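Local structure of hypothetical protein (Streptococcus pneumoniae, 2HIY) at residues K21-M24 against A25-R28; D54-A57 against Q58-K62; E64-A68 against V69-F73; T167-N170 against A171-D175. The protein is of unknown function, a conserved bacterial protein of the DUF1697 family that pairs two small antiparallel sheets with helices. All coordinates share one frame; numbering follows the deposited sequence. Where two conformers were deposited one is given.

Interaction 1. Residues K21-M24 against A25-R28; sequences KVVM and AELR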
# COMPACT_ATOMS: atom_id res chain seq x y z
N LYS D 21 -4.40 -1.83 18.45
CA LYS D 21 -4.33 -3.28 18.53
C LYS D 21 -5.12 -3.80 19.72
O LYS D 21 -4.96 -3.36 20.84
CB LYS D 21 -2.87 -3.74 18.66
CG LYS D 21 -2.73 -5.26 18.64
CD LYS D 21 -1.28 -5.72 18.48
CE LYS D 21 -1.15 -7.23 18.71
NZ LYS D 21 0.26 -7.70 18.89
N VAL D 22 -5.98 -4.77 19.42
CA VAL D 22 -6.75 -5.46 20.44
C VAL D 22 -6.61 -6.95 20.14
O VAL D 22 -6.96 -7.38 19.04
CB VAL D 22 -8.23 -5.06 20.41
CG1 VAL D 22 -9.01 -5.80 21.51
CG2 VAL D 22 -8.38 -3.54 20.55
N VAL D 23 -6.11 -7.70 21.12
CA VAL D 23 -6.00 -9.14 20.97
C VAL D 23 -7.29 -9.75 21.51
O VAL D 23 -7.61 -9.57 22.68
CB VAL D 23 -4.76 -9.67 21.70
CG1 VAL D 23 -4.67 -11.20 21.60
CG2 VAL D 23 -3.49 -9.05 21.10
N MSE D 24 -8.00 -10.49 20.67
CA MSE D 24 -9.33 -10.98 21.01
C MSE D 24 -9.31 -11.85 22.26
O MSE D 24 -10.14 -11.68 23.14
CB MSE D 24 -10.00 -11.73 19.85
CG MSE D 24 -10.46 -10.81 18.73
SE MSE D 24 -11.69 -9.37 19.27
CE MSE D 24 -10.50 -7.89 18.85
N ALA D 25 -8.37 -12.78 22.37
CA ALA D 25 -8.34 -13.60 23.56
C ALA D 25 -8.14 -12.77 24.83
O ALA D 25 -8.67 -13.11 25.91
CB ALA D 25 -7.26 -14.67 23.45
N GLU D 26 -7.32 -11.72 24.75
CA GLU D 26 -7.10 -10.84 25.90
C GLU D 26 -8.37 -10.08 26.24
O GLU D 26 -8.77 -10.02 27.41
CB GLU D 26 -5.95 -9.86 25.65
CG GLU D 26 -4.61 -10.57 25.57
CD GLU D 26 -3.45 -9.70 25.17
OE1 GLU D 26 -3.60 -8.47 25.00
OE2 GLU D 26 -2.35 -10.27 25.01
N LEU D 27 -9.01 -9.49 25.24
CA LEU D 27 -10.25 -8.78 25.47
C LEU D 27 -11.32 -9.71 26.09
O LEU D 27 -12.04 -9.30 27.01
CB LEU D 27 -10.77 -8.17 24.16
CG LEU D 27 -12.02 -7.30 24.31
CD1 LEU D 27 -11.78 -6.13 25.27
CD2 LEU D 27 -12.50 -6.80 22.96
N ARG D 28 -11.49 -10.92 25.56
CA ARG D 28 -12.47 -11.85 26.13
C ARG D 28 -12.18 -12.10 27.60
O ARG D 28 -13.11 -12.08 28.42
CB ARG D 28 -12.54 -13.17 25.33
CG ARG D 28 -12.96 -12.96 23.89
CD ARG D 28 -13.36 -14.31 23.24
NE ARG D 28 -12.26 -15.27 23.28
CZ ARG D 28 -11.37 -15.48 22.31
NH1 ARG D 28 -11.43 -14.80 21.18
NH2 ARG D 28 -10.42 -16.38 22.49
O HOH W 1 -5.41 -6.75 23.76

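Interaction 2. Residues D54-A57 against Q58-K62; sequences DSKA and QLVEK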
# COMPACT_ATOMS: atom_id res chain seq x y z
N ASP D 54 -27.18 -7.36 34.06
CA ASP D 54 -27.02 -6.00 34.57
C ASP D 54 -27.84 -5.03 33.69
O ASP D 54 -28.13 -5.34 32.53
CB ASP D 54 -25.54 -5.62 34.53
CG ASP D 54 -25.17 -4.57 35.57
OD1 ASP D 54 -26.06 -4.00 36.24
OD2 ASP D 54 -23.96 -4.29 35.69
N SER D 55 -28.19 -3.86 34.23
CA SER D 55 -28.97 -2.89 33.44
C SER D 55 -28.12 -2.39 32.30
O SER D 55 -26.90 -2.34 32.39
CB SER D 55 -29.41 -1.71 34.29
OG SER D 55 -28.31 -0.90 34.63
N LYS D 56 -28.76 -2.07 31.18
CA LYS D 56 -28.00 -1.55 30.05
C LYS D 56 -27.23 -0.29 30.42
O LYS D 56 -26.09 -0.13 30.00
CB LYS D 56 -28.88 -1.30 28.84
CG LYS D 56 -28.02 -0.95 27.64
CD LYS D 56 -28.79 -0.91 26.40
CE LYS D 56 -27.81 -0.60 25.25
NZ LYS D 56 -28.56 -0.38 24.03
N ALA D 57 -27.81 0.59 31.23
CA ALA D 57 -27.14 1.81 31.66
C ALA D 57 -25.85 1.53 32.41
O ALA D 57 -24.83 2.19 32.18
CB ALA D 57 -28.07 2.68 32.49
N GLN D 58 -25.89 0.53 33.28
CA GLN D 58 -24.68 0.15 34.00
C GLN D 58 -23.67 -0.55 33.10
O GLN D 58 -22.47 -0.34 33.27
CB GLN D 58 -25.00 -0.69 35.24
CG GLN D 58 -25.56 0.20 36.37
CD GLN D 58 -25.96 -0.53 37.65
OE1 GLN D 58 -25.95 -1.76 37.74
NE2 GLN D 58 -26.32 0.26 38.66
N LEU D 59 -24.16 -1.34 32.14
CA LEU D 59 -23.24 -1.97 31.18
C LEU D 59 -22.50 -0.91 30.36
O LEU D 59 -21.30 -1.02 30.14
CB LEU D 59 -23.98 -2.93 30.24
CG LEU D 59 -24.45 -4.23 30.90
CD1 LEU D 59 -25.35 -4.94 29.95
CD2 LEU D 59 -23.27 -5.12 31.25
N VAL D 60 -23.23 0.09 29.88
CA VAL D 60 -22.61 1.17 29.11
C VAL D 60 -21.57 1.93 29.95
O VAL D 60 -20.47 2.21 29.47
CB VAL D 60 -23.69 2.11 28.54
CG1 VAL D 60 -23.05 3.36 27.89
CG2 VAL D 60 -24.55 1.37 27.52
N GLU D 61 -21.90 2.24 31.20
CA GLU D 61 -20.96 2.97 32.05
C GLU D 61 -19.70 2.11 32.30
O GLU D 61 -18.58 2.60 32.24
CB GLU D 61 -21.63 3.38 33.36
CG GLU D 61 -20.78 4.22 34.32
CD GLU D 61 -21.50 4.41 35.65
OE1 GLU D 61 -22.76 4.30 35.70
OE2 GLU D 61 -20.81 4.65 36.66
N LYS D 62 -19.91 0.83 32.57
CA LYS D 62 -18.78 -0.04 32.85
C LYS D 62 -17.89 -0.17 31.64
O LYS D 62 -16.66 -0.19 31.75
CB LYS D 62 -19.24 -1.43 33.28
CG LYS D 62 -19.67 -1.50 34.73
CD LYS D 62 -20.23 -2.87 35.07
CE LYS D 62 -19.15 -3.95 34.99
NZ LYS D 62 -19.51 -5.20 35.72
O HOH W 2 -21.97 -5.82 34.68

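Interaction 3. Residues E64-A68 against V69-F73; sequences ETFFA and VHYPF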
# COMPACT_ATOMS: atom_id res chain seq x y z
N GLU D 64 -17.63 1.99 29.05
CA GLU D 64 -16.95 3.27 28.84
C GLU D 64 -15.74 3.40 29.75
O GLU D 64 -14.65 3.79 29.30
CB GLU D 64 -17.91 4.43 29.06
CG GLU D 64 -18.88 4.59 27.92
CD GLU D 64 -20.01 5.57 28.18
OE1 GLU D 64 -20.23 5.94 29.36
OE2 GLU D 64 -20.69 5.94 27.19
N THR D 65 -15.90 3.09 31.02
CA THR D 65 -14.78 3.15 31.96
C THR D 65 -13.70 2.14 31.58
O THR D 65 -12.50 2.44 31.62
CB THR D 65 -15.28 2.93 33.39
OG1 THR D 65 -16.21 3.98 33.70
CG2 THR D 65 -14.12 2.92 34.41
N PHE D 66 -14.12 0.94 31.20
CA PHE D 66 -13.17 -0.09 30.79
C PHE D 66 -12.30 0.34 29.60
O PHE D 66 -11.07 0.23 29.63
CB PHE D 66 -13.90 -1.40 30.47
CG PHE D 66 -13.02 -2.43 29.88
CD1 PHE D 66 -12.19 -3.18 30.70
CD2 PHE D 66 -12.99 -2.64 28.51
CE1 PHE D 66 -11.32 -4.14 30.14
CE2 PHE D 66 -12.15 -3.60 27.97
CZ PHE D 66 -11.31 -4.35 28.79
N PHE D 67 -12.94 0.82 28.53
CA PHE D 67 -12.17 1.23 27.37
C PHE D 67 -11.27 2.42 27.66
O PHE D 67 -10.14 2.47 27.16
CB PHE D 67 -13.08 1.54 26.19
CG PHE D 67 -13.78 0.32 25.62
CD1 PHE D 67 -13.07 -0.82 25.29
CD2 PHE D 67 -15.15 0.35 25.40
CE1 PHE D 67 -13.72 -1.94 24.74
CE2 PHE D 67 -15.80 -0.76 24.85
CZ PHE D 67 -15.09 -1.89 24.53
N ALA D 68 -11.78 3.38 28.44
CA ALA D 68 -10.96 4.58 28.73
C ALA D 68 -9.63 4.19 29.37
O ALA D 68 -8.63 4.86 29.15
CB ALA D 68 -11.72 5.57 29.59
N VAL D 69 -9.62 3.12 30.16
CA VAL D 69 -8.41 2.69 30.85
C VAL D 69 -7.58 1.77 29.98
O VAL D 69 -6.36 1.92 29.89
CB VAL D 69 -8.74 1.97 32.17
CG1 VAL D 69 -7.45 1.40 32.81
CG2 VAL D 69 -9.43 2.92 33.12
N HIS D 70 -8.23 0.79 29.34
CA HIS D 70 -7.52 -0.32 28.70
C HIS D 70 -7.26 -0.16 27.21
O HIS D 70 -6.26 -0.66 26.69
CB HIS D 70 -8.25 -1.63 28.96
CG HIS D 70 -8.28 -1.98 30.40
ND1 HIS D 70 -7.29 -2.75 30.99
CD2 HIS D 70 -9.13 -1.62 31.39
CE1 HIS D 70 -7.55 -2.86 32.28
NE2 HIS D 70 -8.64 -2.17 32.56
N TYR D 71 -8.19 0.50 26.51
CA TYR D 71 -8.09 0.70 25.05
C TYR D 71 -8.63 2.08 24.71
O TYR D 71 -9.71 2.18 24.14
CB TYR D 71 -8.93 -0.36 24.30
CG TYR D 71 -8.48 -1.76 24.63
CD1 TYR D 71 -7.32 -2.29 24.05
CD2 TYR D 71 -9.20 -2.56 25.54
CE1 TYR D 71 -6.87 -3.58 24.38
CE2 TYR D 71 -8.73 -3.84 25.89
CZ TYR D 71 -7.59 -4.36 25.29
OH TYR D 71 -7.13 -5.62 25.60
N PRO D 72 -7.89 3.14 25.05
CA PRO D 72 -8.41 4.50 24.97
C PRO D 72 -8.72 4.97 23.55
O PRO D 72 -9.40 5.99 23.41
CB PRO D 72 -7.32 5.36 25.64
CG PRO D 72 -6.22 4.48 25.94
CD PRO D 72 -6.52 3.07 25.62
N PHE D 73 -8.23 4.28 22.53
CA PHE D 73 -8.62 4.57 21.14
C PHE D 73 -10.01 4.06 20.79
O PHE D 73 -10.53 4.37 19.71
CB PHE D 73 -7.57 3.99 20.19
CG PHE D 73 -7.23 2.54 20.48
CD1 PHE D 73 -8.04 1.52 20.01
CD2 PHE D 73 -6.10 2.21 21.24
CE1 PHE D 73 -7.75 0.20 20.30
CE2 PHE D 73 -5.80 0.88 21.50
CZ PHE D 73 -6.63 -0.13 21.02

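Interaction 4. Residues T167-N170 against A171-D175; sequences TIRN and AKTFD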
# COMPACT_ATOMS: atom_id res chain seq x y z
N THR D 167 -20.69 2.41 13.62
CA THR D 167 -19.91 1.21 13.43
C THR D 167 -20.40 0.55 12.15
O THR D 167 -21.52 0.04 12.11
CB THR D 167 -20.08 0.26 14.63
OG1 THR D 167 -19.96 1.03 15.85
CG2 THR D 167 -19.05 -0.82 14.56
N ILE D 168 -19.57 0.54 11.13
CA ILE D 168 -20.02 0.09 9.82
C ILE D 168 -19.70 -1.38 9.66
O ILE D 168 -18.56 -1.82 9.91
CB ILE D 168 -19.35 0.89 8.72
CG1 ILE D 168 -19.68 2.37 8.88
CG2 ILE D 168 -19.79 0.33 7.33
CD1 ILE D 168 -19.02 3.29 7.83
N ARG D 169 -20.69 -2.17 9.26
CA ARG D 169 -20.49 -3.58 8.95
C ARG D 169 -21.15 -3.91 7.64
O ARG D 169 -22.22 -3.39 7.33
CB ARG D 169 -21.12 -4.46 10.05
CG ARG D 169 -20.50 -4.25 11.46
CD ARG D 169 -19.07 -4.80 11.47
NE ARG D 169 -18.41 -4.75 12.78
CZ ARG D 169 -17.58 -3.80 13.19
NH1 ARG D 169 -17.33 -2.75 12.43
NH2 ARG D 169 -17.02 -3.90 14.40
N ASN D 170 -20.54 -4.76 6.85
CA ASN D 170 -21.22 -5.19 5.64
C ASN D 170 -22.41 -6.09 5.95
O ASN D 170 -22.60 -6.56 7.08
CB ASN D 170 -20.25 -5.78 4.61
CG ASN D 170 -19.55 -7.02 5.08
OD1 ASN D 170 -20.14 -7.87 5.74
ND2 ASN D 170 -18.30 -7.19 4.66
N ALA D 171 -23.25 -6.32 4.94
CA ALA D 171 -24.43 -7.12 5.15
C ALA D 171 -24.14 -8.53 5.61
O ALA D 171 -24.91 -9.11 6.36
CB ALA D 171 -25.28 -7.15 3.89
N LYS D 172 -23.05 -9.11 5.12
CA LYS D 172 -22.70 -10.46 5.54
C LYS D 172 -22.35 -10.50 7.03
O LYS D 172 -22.77 -11.42 7.75
CB LYS D 172 -21.56 -11.01 4.67
CG LYS D 172 -22.05 -11.41 3.28
CD LYS D 172 -21.01 -12.20 2.50
CE LYS D 172 -21.64 -12.92 1.31
NZ LYS D 172 -22.29 -11.99 0.34
N THR D 173 -21.63 -9.49 7.51
CA THR D 173 -21.31 -9.41 8.93
C THR D 173 -22.52 -9.05 9.79
O THR D 173 -22.68 -9.55 10.91
CB THR D 173 -20.13 -8.46 9.16
OG1 THR D 173 -19.04 -8.87 8.32
CG2 THR D 173 -19.69 -8.43 10.62
N PHE D 174 -23.40 -8.19 9.26
CA PHE D 174 -24.69 -7.92 9.91
C PHE D 174 -25.40 -9.26 10.17
O PHE D 174 -25.86 -9.52 11.28
CB PHE D 174 -25.50 -7.00 8.99
CG PHE D 174 -26.89 -6.69 9.45
CD1 PHE D 174 -27.17 -5.53 10.16
CD2 PHE D 174 -27.94 -7.53 9.08
CE1 PHE D 174 -28.47 -5.23 10.52
CE2 PHE D 174 -29.23 -7.22 9.45
CZ PHE D 174 -29.50 -6.08 10.16
N ASP D 175 -25.49 -10.11 9.15
CA ASP D 175 -26.11 -11.43 9.34
C ASP D 175 -25.40 -12.22 10.43
O ASP D 175 -26.05 -12.77 11.33
CB ASP D 175 -26.13 -12.23 8.03
CG ASP D 175 -27.13 -11.69 7.04
OD1 ASP D 175 -28.06 -10.97 7.46
OD2 ASP D 175 -26.99 -11.99 5.84
O HOH W 3 -17.86 -5.92 8.06

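Interaction 1. Residues K21-M24 against A25-R28
Glu26 lies across Val23 at a slant, its chain extended beyond CG, with the carboxylate end brought back over the valine: OE1 stands 3.7 Å from Val23 CB and the carboxylate carbon is equally near. CG of Glu26 is set beside its own backbone N (chi1 -68°), which turns the chain back toward the residue that precedes the helix. There a bridging water closes the loop. It accepts from Val23 N and donates to Glu26 OE1, 2.8 Å away, so the N-cap residue's amide is tied to a side chain three residues on. Val23 is the N-cap of helix 24-34 but has no polar side chain to cap with; its carbonyl opens the helical ladder, Val23 O taking a nearly straight bond from Leu27 N at 2.9 Å. Next comes Arg28 N to Met24 O, also 2.9 Å and just as straight. The arginine then bends at chi3 (-59°), which folds the guanidinium back over the first turn. One face of it looks onto the Met24 carbonyl and Ala25 CA, and NH1 reaches 3.6 Å from Met24 CB. That same NH1 bonds Ser41 and makes a salt bridge to Glu61 of the second subunit. On the buried side Val22 CG1 meets Leu27 CD2 at 3.9 Å, a purely apolar touch, while the selenomethionine side chain of Met24 packs against Ile14, Asn15 and Asn44.

Interaction 2. Residues D54-A57 against Q58-K62
Ser55 OG takes the N-H of Gln58 at 3.1 Å, the capping bond that starts helix 56-70. The hydroxyl sits between its own backbone N and carbonyl carbon (chi1 70°), the rotamer that swings it over the open first turn, and it also rests 3.4 Å from Gln58 CB. Behind it the backbone ladder begins at once: Leu59 N gives to Ser55 O at 2.9 Å, and Val60 N to Lys56 O at the same length. Asp54 stands just outside the cap. Its OD1 accepts from Ser55 N at 2.9 Å, approached from above the carboxylate plane and at a bent angle of 131°, which ties the carboxylate to the cap residue. The Asp54 and Gln58 side chains cross at about a right angle, the carboxylate packing against Gln58 CB, while Asp54 CB lies 4.0 Å from Leu59 CD2. Further out, a water donates to Asp54 OD2 and accepts from Lys62 NZ, each at 2.7 Å, bridging two charged atoms that are 4.5 Å apart, beyond salt-bridge range. Lys62 NZ is also held by Leu34 O, and Asp54 N by Ser52 OG at the end of strand 47-52; Leu59 packs on Phe50 of that strand. Lying just ahead of the helix start, with Ser55 N-H on one oxygen and a lysine-linked water on the other, the carboxylate would probably be stabilised in its charged form.

Interaction 3. Residues E64-A68 against V69-F73
Phe66 has its CG opposite the backbone N (chi1 172°), while His70, one turn later, sets its CG beside its own N (chi1 -64°), and the two choices bring the rings near parallel, one slid past the other. The planes are 20° apart and the centroids 4.7 Å from each other, so overlap is slight; the nearest approach is Phe66 CD1 to His70 CD2 at 3.5 Å. Phe66 CE1 lies over one face of the imidazole and Val69 CG1 over the other, which sandwiches the histidine between its neighbours. Phe66 O meets that ring at its edge, in plane, 3.2 Å from His70 CD2. Alongside Phe66, pointing the same way, runs Tyr71: Phe66 CZ and CE2 come to the tyrosine's edge, CZ 3.9 Å from Tyr71 CE2. The helix finishes here. His70 N still gives a good bond to Phe66 O, 2.9 Å, whereas Tyr71 N meets Phe67 O at 2.8 Å tilted from the carbonyl plane. Tyr71 then leaves helical angles, and Pro72, with no N-H to offer, follows; its CA makes a C-H...O contact with the same Phe67 O, 3.5 Å away. Phe67 packs on Ile74 in the loop that follows. Phe66 and Tyr71 both rest on Leu27, and Glu30 bonds the Tyr71 hydroxyl, so this C-terminal turn of helix 56-70 lies against helix 24-34.

Interaction 4. Residues T167-N170 against A171-D175
Strand 166-170, an outer strand of the second antiparallel sheet, passes directly into helix 171-182, and Asn170 is the N-cap at the junction. The axes of the short strand and helix segments stand at 97°, so the chain makes a nearly square corner. Asn170 holds its CG between the backbone N and carbonyl carbon (chi1 63°), which curls the amide over the first turn. Its OD1 accepts twice from Thr173: the backbone N-H comes in almost in line with the C=O at 2.8 Å, and the hydroxyl OG1 donates at 3.0 Å from above the carbonyl plane. A water between Asn170 N and Thr173 OG1 adds a further link, and Phe174 N completes the turn on Asn170 O at 2.8 Å. On the other side of the threonine, CG2 touches Arg169 CD at 3.8 Å. The arginine bends at chi2 and its NH1 gives to Ile168 O; NE bonds Asn47, and NH2 bonds the carbonyls of Val11 and Gly46, joining this strand to the N-terminal part of the chain. The two donors on one oxygen should hold the Asn170 amide in its rotation, and the Thr173 N-H and hydroxyl would probably polarise that oxygen.

In the fold
Interactions 1, 2 and 4 are all helix starts. Interactions 2 and 4 are capped by a serine hydroxyl and an asparagine amide, while in interaction 1 the N-cap valine has no capping side chain and a water ties its N-H to Glu26. Interaction 3 is the opposite case, a helix end where aromatic side chains pack together. Interactions 2 and 3 mark the two ends of helix 56-70; 2 is a surface contact, whereas 1, 3 and 4 are partly buried. Interactions 1 and 3 touch directly, Leu27 CD1 lying 3.7 Å from Phe66 CE2 and Val22 packing on Tyr71 and Phe73. Interaction 4 stands apart on the other sheet, nearest of the four to the chain's centre.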